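Long-range contacts in formylmethanofuran--tetrahydromethanopterin formyltransferase (Methanosarcina barkeri, PDB 1M5S), which catalyses the reversible transfer of a formyl group from formylmethanofuran to tetrahydromethanopterin, a step of methanogenesis from carbon dioxide: residues Ile18-Val23 against Gln75-Lys80; Lys113-Gly118 against Ile155-Gly160. All blocks are in the same frame, centred on the assembly; numbering follows the deposited sequence.

Contact 1: Ile18-Val23 against Gln75-Lys80; sequences IKIARV and QICTFK
K19 and A21 pair with T78 and I76 through four backbone hydrogen bonds, the ladder of an antiparallel strand pair. K19 N donates to T78 O and T78 N to K19 O, both at 2.8 Å; A21 and I76 exchange the same two bonds, so all eight of these amide and carbonyl groups are satisfied. Three of the carbonyls, those of K19, A21 and I76, also take weaker CA-H contacts, the shortest from C77 CA to K19 O at 3.0 Å. Around the non-hydrogen-bonded pair I20/C77, I20 sets its CG1 beside the backbone N (chi1 -61°) and against C77 SG at 3.5 Å. Its other branch, CG2, lies 3.5 Å from Q75 OE1, a buried oxygen with no polar partner in the model. The other half of that amide is well supplied: Q75 NE2 bonds to E57 and to the carbonyl of G192. E57 also salt-bridges R22, whose guanidinium reaches the G107 carbonyl and makes a cation-pi contact with Y73. At the far end, I18 CG1 stands anti to its amide nitrogen (chi1 -161°) and packs 4.1 Å from F79 CD1. Helix 81-95 covers the face bearing A21, I76 and T78, with L88 touching the first two; strand 53-60 flanks 75-78 on its outer edge, and strand 147-170 flanks 18-23.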
# COMPACT_ATOMS: atom_id res chain seq x y z
N ILE A 18 25.84 14.23 13.91
CA ILE A 18 25.94 13.78 12.52
C ILE A 18 25.57 14.92 11.57
O ILE A 18 25.02 15.95 12.00
CB ILE A 18 25.04 12.54 12.27
CG1 ILE A 18 25.48 11.81 11.00
CG2 ILE A 18 23.57 12.96 12.23
CD1 ILE A 18 25.13 10.34 10.96
N LYS A 19 25.99 14.81 10.31
CA LYS A 19 25.61 15.80 9.32
C LYS A 19 24.34 15.33 8.61
O LYS A 19 24.25 14.18 8.16
CB LYS A 19 26.74 15.98 8.30
CG LYS A 19 28.09 16.29 8.93
CD LYS A 19 28.03 17.53 9.82
CE LYS A 19 29.41 17.91 10.31
NZ LYS A 19 29.41 19.25 10.95
N ILE A 20 23.37 16.24 8.50
CA ILE A 20 22.06 15.91 7.92
C ILE A 20 21.70 16.87 6.79
O ILE A 20 21.64 18.09 7.00
CB ILE A 20 20.93 15.95 9.00
CG1 ILE A 20 21.21 14.92 10.11
CG2 ILE A 20 19.59 15.62 8.35
CD1 ILE A 20 20.22 14.95 11.25
N ALA A 21 21.46 16.32 5.60
CA ALA A 21 20.87 17.06 4.49
C ALA A 21 19.38 16.72 4.35
O ALA A 21 19.00 15.56 4.45
CB ALA A 21 21.60 16.74 3.19
N ARG A 22 18.54 17.75 4.30
CA ARG A 22 17.09 17.64 4.06
C ARG A 22 16.79 17.96 2.60
O ARG A 22 17.27 18.95 2.04
CB ARG A 22 16.37 18.64 4.97
CG ARG A 22 14.93 18.25 5.29
CD ARG A 22 14.08 19.47 5.65
NE ARG A 22 12.87 19.15 6.42
CZ ARG A 22 11.82 19.98 6.50
NH1 ARG A 22 11.81 21.16 5.86
NH2 ARG A 22 10.71 19.70 7.19
N VAL A 23 16.05 17.05 1.96
CA VAL A 23 15.64 17.17 0.55
C VAL A 23 14.12 16.95 0.43
O VAL A 23 13.58 16.01 0.99
CB VAL A 23 16.33 16.11 -0.35
CG1 VAL A 23 16.01 16.37 -1.80
CG2 VAL A 23 17.82 16.11 -0.12
N GLN A 75 15.83 12.82 4.79
CA GLN A 75 17.08 13.25 5.39
C GLN A 75 18.13 12.24 5.02
O GLN A 75 17.86 11.04 5.01
CB GLN A 75 16.94 13.34 6.92
CG GLN A 75 16.09 14.50 7.40
CD GLN A 75 16.00 14.58 8.91
OE1 GLN A 75 16.78 13.96 9.63
NE2 GLN A 75 15.05 15.37 9.41
N ILE A 76 19.25 12.73 4.50
CA ILE A 76 20.39 11.88 4.24
C ILE A 76 21.51 12.36 5.16
O ILE A 76 21.70 13.57 5.32
CB ILE A 76 20.82 11.97 2.76
CG1 ILE A 76 19.69 11.43 1.87
CG2 ILE A 76 22.09 11.15 2.53
CD1 ILE A 76 19.75 11.89 0.41
N CYS A 77 22.07 11.42 5.91
CA CYS A 77 22.94 11.73 7.04
C CYS A 77 24.29 11.06 6.85
O CYS A 77 24.38 9.92 6.38
CB CYS A 77 22.33 11.22 8.35
SG CYS A 77 20.63 11.75 8.70
N THR A 78 25.33 11.71 7.36
CA THR A 78 26.67 11.15 7.27
C THR A 78 27.61 11.92 8.22
O THR A 78 27.29 13.02 8.67
CB THR A 78 27.15 11.21 5.79
OG1 THR A 78 28.07 10.14 5.53
CG2 THR A 78 27.79 12.54 5.49
N PHE A 79 28.70 11.27 8.63
CA PHE A 79 29.59 11.88 9.62
C PHE A 79 30.31 13.13 9.12
O PHE A 79 30.22 14.18 9.76
CB PHE A 79 30.60 10.85 10.14
CG PHE A 79 30.07 9.99 11.26
CD1 PHE A 79 29.18 10.53 12.19
CD2 PHE A 79 30.40 8.64 11.33
CE1 PHE A 79 28.62 9.72 13.19
CE2 PHE A 79 29.85 7.83 12.32
CZ PHE A 79 28.95 8.37 13.25
N LYS A 80 30.91 13.04 7.94
CA LYS A 80 31.62 14.18 7.36
C LYS A 80 30.84 14.86 6.23
O LYS A 80 30.24 14.18 5.40
CB LYS A 80 32.98 13.71 6.84
CG LYS A 80 34.08 13.79 7.89
CD LYS A 80 34.68 12.42 8.19
CE LYS A 80 35.70 12.52 9.32
NZ LYS A 80 35.14 13.23 10.51

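Contact 2: Lys113-Gly118 against Ile155-Gly160; sequences KQDNVG and IGAIAG. Unlike the reference sequence in segment 113-118: D115 (reference Phe).
D115 and I155 are joined by two backbone hydrogen bonds, D115 N to I155 O at 3.0 Å and I155 N to D115 O at 2.8 Å. The first is nearly straight at hydrogen (172°), yet its donor sits well above the plane of the I155 carbonyl. Toward K113 the strands splay: A157 N reaches K113 O only weakly, at 3.4 Å, and a water takes over, accepting from K113 N and donating to A157 O.

This is a short antiparallel pairing in the alpha/beta sandwich, with strand 113-115 running beside the long strand 147-170. It ends at N116, the centre of an inverse gamma turn and the N-cap residue of helix 117-122.

Polar side-chain contacts gather at Q114. A bend at chi2 (-74°) curls its amide back over the backbone of side-chain-free G156, bringing CD within 3.7 Å of G156 CA. OE1 accepts from N106 ND2, NE2 donates to the carbonyls of L108 and A111, and N106 OD1 takes the G156 amide. With a leucine in place of Q114, N106 ND2 and the two loop carbonyls would probably lose their mate, and N106 might hold G156 N less firmly. D115, a phenylalanine in the reference sequence, buries its OD1 without a polar partner, 4.3 Å from A157 CB.

Apolar packing comes from the helix start, where V117 lays CB and CG2 obliquely across I155 CD1, each 3.6 Å away.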
# COMPACT_ATOMS: atom_id res chain seq x y z
N LYS A 113 25.27 25.86 5.61
CA LYS A 113 25.92 24.98 4.64
C LYS A 113 24.96 24.66 3.48
O LYS A 113 23.76 24.54 3.68
CB LYS A 113 26.36 23.69 5.33
CG LYS A 113 27.77 23.26 4.99
CD LYS A 113 27.78 22.34 3.79
CE LYS A 113 29.15 21.75 3.57
NZ LYS A 113 30.11 22.76 3.06
N GLN A 114 25.49 24.68 2.25
CA GLN A 114 24.72 24.40 1.04
C GLN A 114 25.56 23.65 0.01
O GLN A 114 26.64 24.10 -0.38
CB GLN A 114 24.23 25.70 0.39
CG GLN A 114 23.24 26.50 1.22
CD GLN A 114 21.86 25.89 1.24
OE1 GLN A 114 21.54 25.00 0.45
NE2 GLN A 114 21.01 26.38 2.15
N ASP A 115 25.08 22.49 -0.41
CA ASP A 115 25.73 21.74 -1.48
C ASP A 115 25.00 22.04 -2.79
O ASP A 115 23.77 22.09 -2.82
CB ASP A 115 25.69 20.24 -1.16
CG ASP A 115 26.45 19.88 0.11
OD1 ASP A 115 25.80 19.59 1.14
OD2 ASP A 115 27.70 19.87 0.09
N ASN A 116 25.75 22.34 -3.85
CA ASN A 116 25.14 22.79 -5.10
C ASN A 116 24.75 21.63 -6.02
O ASN A 116 24.99 21.65 -7.22
CB ASN A 116 26.07 23.78 -5.83
CG ASN A 116 27.34 23.13 -6.39
OD1 ASN A 116 27.76 22.04 -5.96
ND2 ASN A 116 27.95 23.79 -7.37
N VAL A 117 24.02 20.68 -5.44
CA VAL A 117 23.61 19.44 -6.11
C VAL A 117 22.90 19.68 -7.45
O VAL A 117 23.23 19.05 -8.45
CB VAL A 117 22.70 18.60 -5.18
CG1 VAL A 117 22.38 17.25 -5.81
CG2 VAL A 117 23.38 18.42 -3.83
N GLY A 118 21.97 20.64 -7.47
CA GLY A 118 21.23 20.93 -8.69
C GLY A 118 22.12 21.45 -9.81
O GLY A 118 21.90 21.12 -10.98
N ILE A 155 21.13 22.02 -1.97
CA ILE A 155 20.50 21.33 -0.85
C ILE A 155 21.26 21.64 0.45
O ILE A 155 22.46 21.38 0.57
CB ILE A 155 20.48 19.80 -1.10
CG1 ILE A 155 19.42 19.48 -2.15
CG2 ILE A 155 20.16 19.05 0.19
CD1 ILE A 155 19.84 18.40 -3.08
N GLY A 156 20.53 22.19 1.42
CA GLY A 156 21.12 22.55 2.70
C GLY A 156 21.41 21.37 3.60
O GLY A 156 20.77 20.31 3.51
N ALA A 157 22.35 21.58 4.52
CA ALA A 157 22.75 20.57 5.49
C ALA A 157 23.12 21.26 6.80
O ALA A 157 23.42 22.45 6.82
CB ALA A 157 23.93 19.76 4.96
N ILE A 158 22.96 20.54 7.91
CA ILE A 158 23.32 21.06 9.23
C ILE A 158 24.00 20.00 10.07
O ILE A 158 24.23 18.87 9.61
CB ILE A 158 22.08 21.61 10.01
CG1 ILE A 158 20.93 20.59 9.98
CG2 ILE A 158 21.64 22.94 9.44
CD1 ILE A 158 20.76 19.84 11.26
N ALA A 159 24.47 20.42 11.24
CA ALA A 159 24.98 19.51 12.27
C ALA A 159 23.79 19.02 13.08
O ALA A 159 23.12 19.81 13.76
CB ALA A 159 25.98 20.25 13.17
N GLY A 160 23.44 17.76 12.88
CA GLY A 160 22.28 17.20 13.53
C GLY A 160 22.65 16.12 14.53
O GLY A 160 23.79 16.06 15.00
O HOH W 1 24.89 24.52 8.29

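From the N terminus, strand 12-26 supplies 18-23 first; the chain then passes through helix 30-41 and strand 53-60 before 75-80 returns to close contact 1. Helix 81-95 and strand 103-106 follow, and 113-118 opens contact 2, which closes at 155-160 after the strands 130-134 and 137-144. The two loops are therefore in series, neither enclosing nor crossing the other. In space they meet: I18 O probably accepts from G160 N and I20 O from I158 N, making strands 12-26 and 147-170 neighbours, with strand 71-78 and strand 113-115 beyond them. Helix 81-95, lying between the contacts in sequence, packs against residues of both.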